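Local coordinates for protein carbohydrate kinase, FGGY (PDB 3H6E) that is probably a kinase of the FGGY carbohydrate kinase family, whose members phosphorylate sugars and related polyols, at residues A[149-152]-A[153-156]; A[230-233]-A[234-237]. All blocks are in the same frame, centred on the assembly; numbering follows the deposited sequence.

Contact 1. Residues A[149-152]-A[153-156]; sequences LLPW and AQYW
Between Pro-151, still extended with psi at 159°, and Gln-154 the backbone bends into a helix, bringing their CA atoms to 5.4 Å. This is a strand-to-helix junction in the N-terminal domain of an actin-like FGGY kinase: strand 148-151, at the edge of a three-stranded antiparallel sheet, runs directly into helix 152-159. Backbone bonding in the first turn is poorly defined, since Tyr-155 N makes only weak bonds to the carbonyls of Pro-151 and Trp-152 and its position is uncertain.

An aromatic cluster carries the contact. Trp-152 and Trp-156 form a T-shaped stack, planes at 81°, with 4.3 Å between the centroids of the six-membered ring of Trp-152 and the five-membered ring of Trp-156. Trp-156 supplies the edge, its NE1 lying over the Trp-152 face and offset toward the rim; the two indoles are modelled too close in places, so the fine spacing is uncertain. With CG anti to the backbone N (chi1 176°), Trp-152 swings its indole back beside the helix, where Trp-156 can reach it. Its NE1 donates to Leu-13 O of strand 9-13, a bond that limits the ring's rotation. Tyr-155 is nearly parallel to Trp-152 but slid well aside, their six-membered rings 6.0 Å apart at the centroids. Trp-156 also leans on Thr-53 and Leu-57 of helix 50-63, while its CD1 comes within 3.2 Å of Trp-152 O.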
ATOM      1  N   LEU A 149      19.223  12.857  -1.460  1.00 28.23           N
ATOM      2  CA  LEU A 149      17.880  12.350  -1.701  1.00 27.32           C
ATOM      3  C   LEU A 149      17.458  11.409  -0.585  1.00 26.62           C
ATOM      4  O   LEU A 149      18.294  10.748   0.033  1.00 26.79           O
ATOM      5  CB  LEU A 149      17.790  11.675  -3.068  1.00 24.99           C
ATOM      6  CG  LEU A 149      17.838  12.676  -4.223  1.00 26.70           C
ATOM      7  CD1 LEU A 149      17.805  11.975  -5.572  1.00 24.12           C
ATOM      8  CD2 LEU A 149      16.693  13.671  -4.096  1.00 25.91           C
ATOM      9  N   LEU A 150      16.156  11.347  -0.339  1.00 26.39           N
ATOM     10  CA  LEU A 150      15.659  10.753   0.885  1.00 27.05           C
ATOM     11  C   LEU A 150      14.143  10.581   0.809  1.00 26.77           C
ATOM     12  O   LEU A 150      13.410  11.552   0.610  1.00 25.82           O
ATOM     13  CB  LEU A 150      16.048  11.667   2.049  1.00 27.99           C
ATOM     14  CG  LEU A 150      15.895  11.214   3.494  1.00 29.91           C
ATOM     15  CD1 LEU A 150      16.740  12.075   4.410  1.00 30.74           C
ATOM     16  CD2 LEU A 150      14.462  11.318   3.878  1.00 29.59           C
ATOM     17  N   PRO A 151      13.665   9.336   0.963  1.00 26.91           N
ATOM     18  CA  PRO A 151      12.231   9.051   0.846  1.00 25.16           C
ATOM     19  C   PRO A 151      11.387   9.882   1.812  1.00 25.55           C
ATOM     20  O   PRO A 151      11.896  10.366   2.819  1.00 25.29           O
ATOM     21  CB  PRO A 151      12.141   7.563   1.208  1.00 25.16           C
ATOM     22  CG  PRO A 151      13.494   7.018   0.909  1.00 25.14           C
ATOM     23  CD  PRO A 151      14.448   8.122   1.250  1.00 26.45           C
ATOM     24  N   TRP A 152      10.106  10.030   1.493  1.00 25.78           N
ATOM     25  CA  TRP A 152       9.172  10.841   2.270  1.00 25.35           C
ATOM     26  C   TRP A 152       9.111  10.430   3.742  1.00 28.34           C
ATOM     27  O   TRP A 152       9.217  11.269   4.636  1.00 29.05           O
ATOM     28  CB  TRP A 152       7.790  10.757   1.620  1.00 26.64           C
ATOM     29  CG  TRP A 152       6.669  11.457   2.337  1.00 29.02           C
ATOM     30  CD1 TRP A 152       5.509  10.893   2.784  1.00 29.19           C
ATOM     31  CD2 TRP A 152       6.584  12.852   2.657  1.00 29.66           C
ATOM     32  NE1 TRP A 152       4.712  11.846   3.365  1.00 30.86           N
ATOM     33  CE2 TRP A 152       5.348  13.057   3.302  1.00 31.22           C
ATOM     34  CE3 TRP A 152       7.432  13.944   2.465  1.00 30.69           C
ATOM     35  CZ2 TRP A 152       4.944  14.308   3.761  1.00 33.35           C
ATOM     36  CZ3 TRP A 152       7.028  15.185   2.921  1.00 33.52           C
ATOM     37  CH2 TRP A 152       5.797  15.356   3.561  1.00 32.78           C
ATOM     38  N   ALA A 153       8.952   9.135   3.993  1.00 27.18           N
ATOM     39  CA  ALA A 153       8.876   8.630   5.356  1.00 27.12           C
ATOM     40  C   ALA A 153      10.131   8.984   6.156  1.00 28.91           C
ATOM     41  O   ALA A 153      10.047   9.440   7.299  1.00 27.03           O
ATOM     42  CB  ALA A 153       8.658   7.125   5.346  1.00 26.03           C
ATOM     43  N   GLN A 154      11.294   8.765   5.548  1.00 27.87           N
ATOM     44  CA  GLN A 154      12.567   9.027   6.211  1.00 28.32           C
ATOM     45  C   GLN A 154      12.804  10.517   6.380  1.00 29.39           C
ATOM     46  O   GLN A 154      13.591  10.934   7.231  1.00 29.56           O
ATOM     47  CB  GLN A 154      13.728   8.395   5.438  1.00 26.47           C
ATOM     48  CG  GLN A 154      13.836   6.898   5.619  1.00 26.44           C
ATOM     49  CD  GLN A 154      12.548   6.185   5.261  1.00 26.52           C
ATOM     50  OE1 GLN A 154      11.902   5.584   6.118  1.00 26.20           O
ATOM     51  NE2 GLN A 154      12.156   6.270   3.994  1.00 25.38           N
ATOM     52  N   TYR A 155      12.127  11.323   5.568  1.00 29.13           N
ATOM     53  CA  TYR A 155      12.316  12.765   5.645  1.00 31.02           C
ATOM     54  C   TYR A 155      11.943  13.250   7.032  1.00 33.08           C
ATOM     55  O   TYR A 155      12.577  14.145   7.594  1.00 35.35           O
ATOM     56  CB  TYR A 155      11.482  13.517   4.607  1.00 28.78           C
ATOM     57  CG  TYR A 155      11.374  14.977   4.963  1.00 32.04           C
ATOM     58  CD1 TYR A 155      12.438  15.839   4.746  1.00 34.04           C
ATOM     59  CD2 TYR A 155      10.230  15.487   5.566  1.00 33.88           C
ATOM     60  CE1 TYR A 155      12.359  17.174   5.092  1.00 35.82           C
ATOM     61  CE2 TYR A 155      10.141  16.823   5.914  1.00 33.39           C
ATOM     62  CZ  TYR A 155      11.209  17.661   5.674  1.00 35.79           C
ATOM     63  OH  TYR A 155      11.138  18.994   6.012  1.00 41.02           O
ATOM     64  N   TRP A 156      10.904  12.642   7.582  1.00 31.10           N
ATOM     65  CA  TRP A 156      10.389  13.056   8.870  1.00 32.84           C
ATOM     66  C   TRP A 156      11.287  12.582  10.001  1.00 32.75           C
ATOM     67  O   TRP A 156      11.368  13.222  11.046  1.00 35.70           O
ATOM     68  CB  TRP A 156       8.946  12.580   9.022  1.00 33.58           C
ATOM     69  CG  TRP A 156       8.076  13.244   8.013  1.00 34.72           C
ATOM     70  CD1 TRP A 156       7.512  12.676   6.907  1.00 32.30           C
ATOM     71  CD2 TRP A 156       7.720  14.631   7.980  1.00 36.81           C
ATOM     72  NE1 TRP A 156       6.804  13.620   6.203  1.00 33.26           N
ATOM     73  CE2 TRP A 156       6.917  14.829   6.840  1.00 36.02           C
ATOM     74  CE3 TRP A 156       7.993  15.722   8.811  1.00 36.68           C
ATOM     75  CZ2 TRP A 156       6.380  16.075   6.512  1.00 36.80           C
ATOM     76  CZ3 TRP A 156       7.463  16.956   8.483  1.00 38.53           C
ATOM     77  CH2 TRP A 156       6.666  17.122   7.342  1.00 37.85           C
TER

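Contact 2. Residues A[230-233]-A[234-237]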
ATOM      1  N   GLY A 230      11.781   4.092  10.017  1.00 27.56           N
ATOM      2  CA  GLY A 230      10.400   4.144   9.582  1.00 27.31           C
ATOM      3  C   GLY A 230      10.209   3.393   8.281  1.00 26.89           C
ATOM      4  O   GLY A 230      11.130   2.726   7.801  1.00 26.75           O
ATOM      5  N   LEU A 231       9.022   3.507   7.698  1.00 24.57           N
ATOM      6  CA  LEU A 231       8.702   2.738   6.503  1.00 24.13           C
ATOM      7  C   LEU A 231       7.568   3.327   5.678  1.00 24.99           C
ATOM      8  O   LEU A 231       7.001   4.365   6.014  1.00 24.99           O
ATOM      9  CB  LEU A 231       8.369   1.293   6.877  1.00 25.61           C
ATOM     10  CG  LEU A 231       7.460   1.075   8.091  1.00 26.06           C
ATOM     11  CD1 LEU A 231       6.043   1.552   7.823  1.00 27.17           C
ATOM     12  CD2 LEU A 231       7.462  -0.390   8.488  1.00 27.24           C
ATOM     13  N   HIS A 232       7.251   2.639   4.588  1.00 25.68           N
ATOM     14  CA  HIS A 232       6.190   3.057   3.686  1.00 26.94           C
ATOM     15  C   HIS A 232       4.817   2.712   4.266  1.00 27.20           C
ATOM     16  O   HIS A 232       4.648   1.666   4.895  1.00 26.26           O
ATOM     17  CB  HIS A 232       6.385   2.389   2.321  1.00 25.10           C
ATOM     18  CG  HIS A 232       5.296   2.685   1.339  1.00 26.51           C
ATOM     19  ND1 HIS A 232       4.619   1.699   0.657  1.00 26.46           N
ATOM     20  CD2 HIS A 232       4.759   3.860   0.932  1.00 27.51           C
ATOM     21  CE1 HIS A 232       3.716   2.252  -0.132  1.00 26.21           C
ATOM     22  NE2 HIS A 232       3.780   3.562   0.016  1.00 27.36           N
ATOM     23  N   ASP A 233       3.849   3.604   4.065  1.00 28.40           N
ATOM     24  CA  ASP A 233       2.458   3.358   4.448  1.00 28.40           C
ATOM     25  C   ASP A 233       2.097   1.889   4.343  1.00 27.47           C
ATOM     26  O   ASP A 233       1.790   1.245   5.339  1.00 29.88           O
ATOM     27  CB  ASP A 233       1.498   4.155   3.556  1.00 26.90           C
ATOM     28  CG  ASP A 233       0.908   5.352   4.261  1.00 33.42           C
ATOM     29  OD1 ASP A 233       1.188   5.521   5.466  1.00 37.94           O
ATOM     30  OD2 ASP A 233       0.163   6.124   3.621  1.00 34.49           O
ATOM     31  N   SER A 234       2.141   1.362   3.125  1.00 26.90           N
ATOM     32  CA  SER A 234       1.615   0.028   2.847  1.00 27.85           C
ATOM     33  C   SER A 234       2.276  -1.094   3.636  1.00 27.22           C
ATOM     34  O   SER A 234       1.616  -2.075   3.982  1.00 28.47           O
ATOM     35  CB  SER A 234       1.672  -0.284   1.351  1.00 28.10           C
ATOM     36  OG  SER A 234       0.559   0.279   0.681  1.00 27.53           O
ATOM     37  N   ASN A 235       3.570  -0.966   3.914  1.00 25.26           N
ATOM     38  CA  ASN A 235       4.267  -2.011   4.662  1.00 25.30           C
ATOM     39  C   ASN A 235       3.892  -2.024   6.140  1.00 26.72           C
ATOM     40  O   ASN A 235       4.092  -3.024   6.826  1.00 26.83           O
ATOM     41  CB  ASN A 235       5.781  -1.915   4.483  1.00 23.08           C
ATOM     42  CG  ASN A 235       6.222  -2.262   3.075  1.00 23.67           C
ATOM     43  OD1 ASN A 235       6.626  -3.394   2.803  1.00 23.36           O
ATOM     44  ND2 ASN A 235       6.140  -1.293   2.169  1.00 24.35           N
ATOM     45  N   ALA A 236       3.346  -0.914   6.624  1.00 26.04           N
ATOM     46  CA  ALA A 236       2.840  -0.855   7.989  1.00 28.73           C
ATOM     47  C   ALA A 236       1.821  -1.968   8.200  1.00 28.68           C
ATOM     48  O   ALA A 236       1.883  -2.709   9.185  1.00 29.63           O
ATOM     49  CB  ALA A 236       2.208   0.501   8.267  1.00 28.00           C
ATOM     50  N   ALA A 237       0.882  -2.078   7.265  1.00 27.27           N
ATOM     51  CA  ALA A 237      -0.168  -3.085   7.344  1.00 26.65           C
ATOM     52  C   ALA A 237       0.396  -4.502   7.276  1.00 26.98           C
ATOM     53  O   ALA A 237      -0.175  -5.430   7.841  1.00 27.54           O
ATOM     54  CB  ALA A 237      -1.187  -2.866   6.237  1.00 23.82           C
TER
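His-232 lays one face of its imidazole over the backbone of Ser-234, whose N stands 3.5 Å above the ring plane and toward the rim. The CB of Ser-234 follows along the same part of the ring, 3.6 Å from His-232 CE1. Asn-235 comes from a different direction: its amide reaches the edge of the imidazole, the two side chains crossing at about a right angle with their planes 61° apart. Backbone and amide thus meet the ring on different aspects, face and edge.

The motif is a strand-to-helix turn in the central sheet of the actin-like (ribonuclease H-like) N-terminal domain, in which strand 226-232 gives way to helix 233-241. The last carbonyl of the strand, His-232 O, and the first of the helix, Asp-233 O, meet the N-H groups of the first turn. His-232 O is shared by two weak bonds, from Asn-235 N at 3.0 Å and from Ala-236 N at 3.4 Å. Ala-236 N also donates to Asp-233 O at 3.0 Å, standing above the carbonyl plane and not on a lone pair. Leu-231 uses one branch, CD1, to meet Ala-236 CB at 4.0 Å; chi1 44°, a cramped setting, and chi2 68° together bring CD1 to the helix.

Asp-233 directs its CB away from 234-237 overall, and its carboxylate lies close to that of Asp-12 of strand 9-13. Strand 226-232 runs between strands 71-76 and 207-210 in the six-stranded mixed sheet; Leu-231 and Asp-233 touch Val-75 of the former, while helix 168-171 packs on Leu-231, His-232 and Asn-235.

Contact 1 closes before contact 2 opens along the chain, and their centres lie about 13 Å apart in the N-terminal domain of the FGGY fold. Both are places where a strand passes straight into a helix, but the strands belong to different sheets: 148-151 to the small antiparallel one, 226-232 to the six-stranded one. The two junctions touch, Ala-153 CB lying 3.3 Å from Leu-231 O. Three elements join them further: helix 168-171 packs on both, His-77 meets Trp-152 and Asp-233, and strand 9-13 provides Leu-13 for contact 1 and Asp-12 for contact 2. The small sheet is thereby tied to the domain's central sheet.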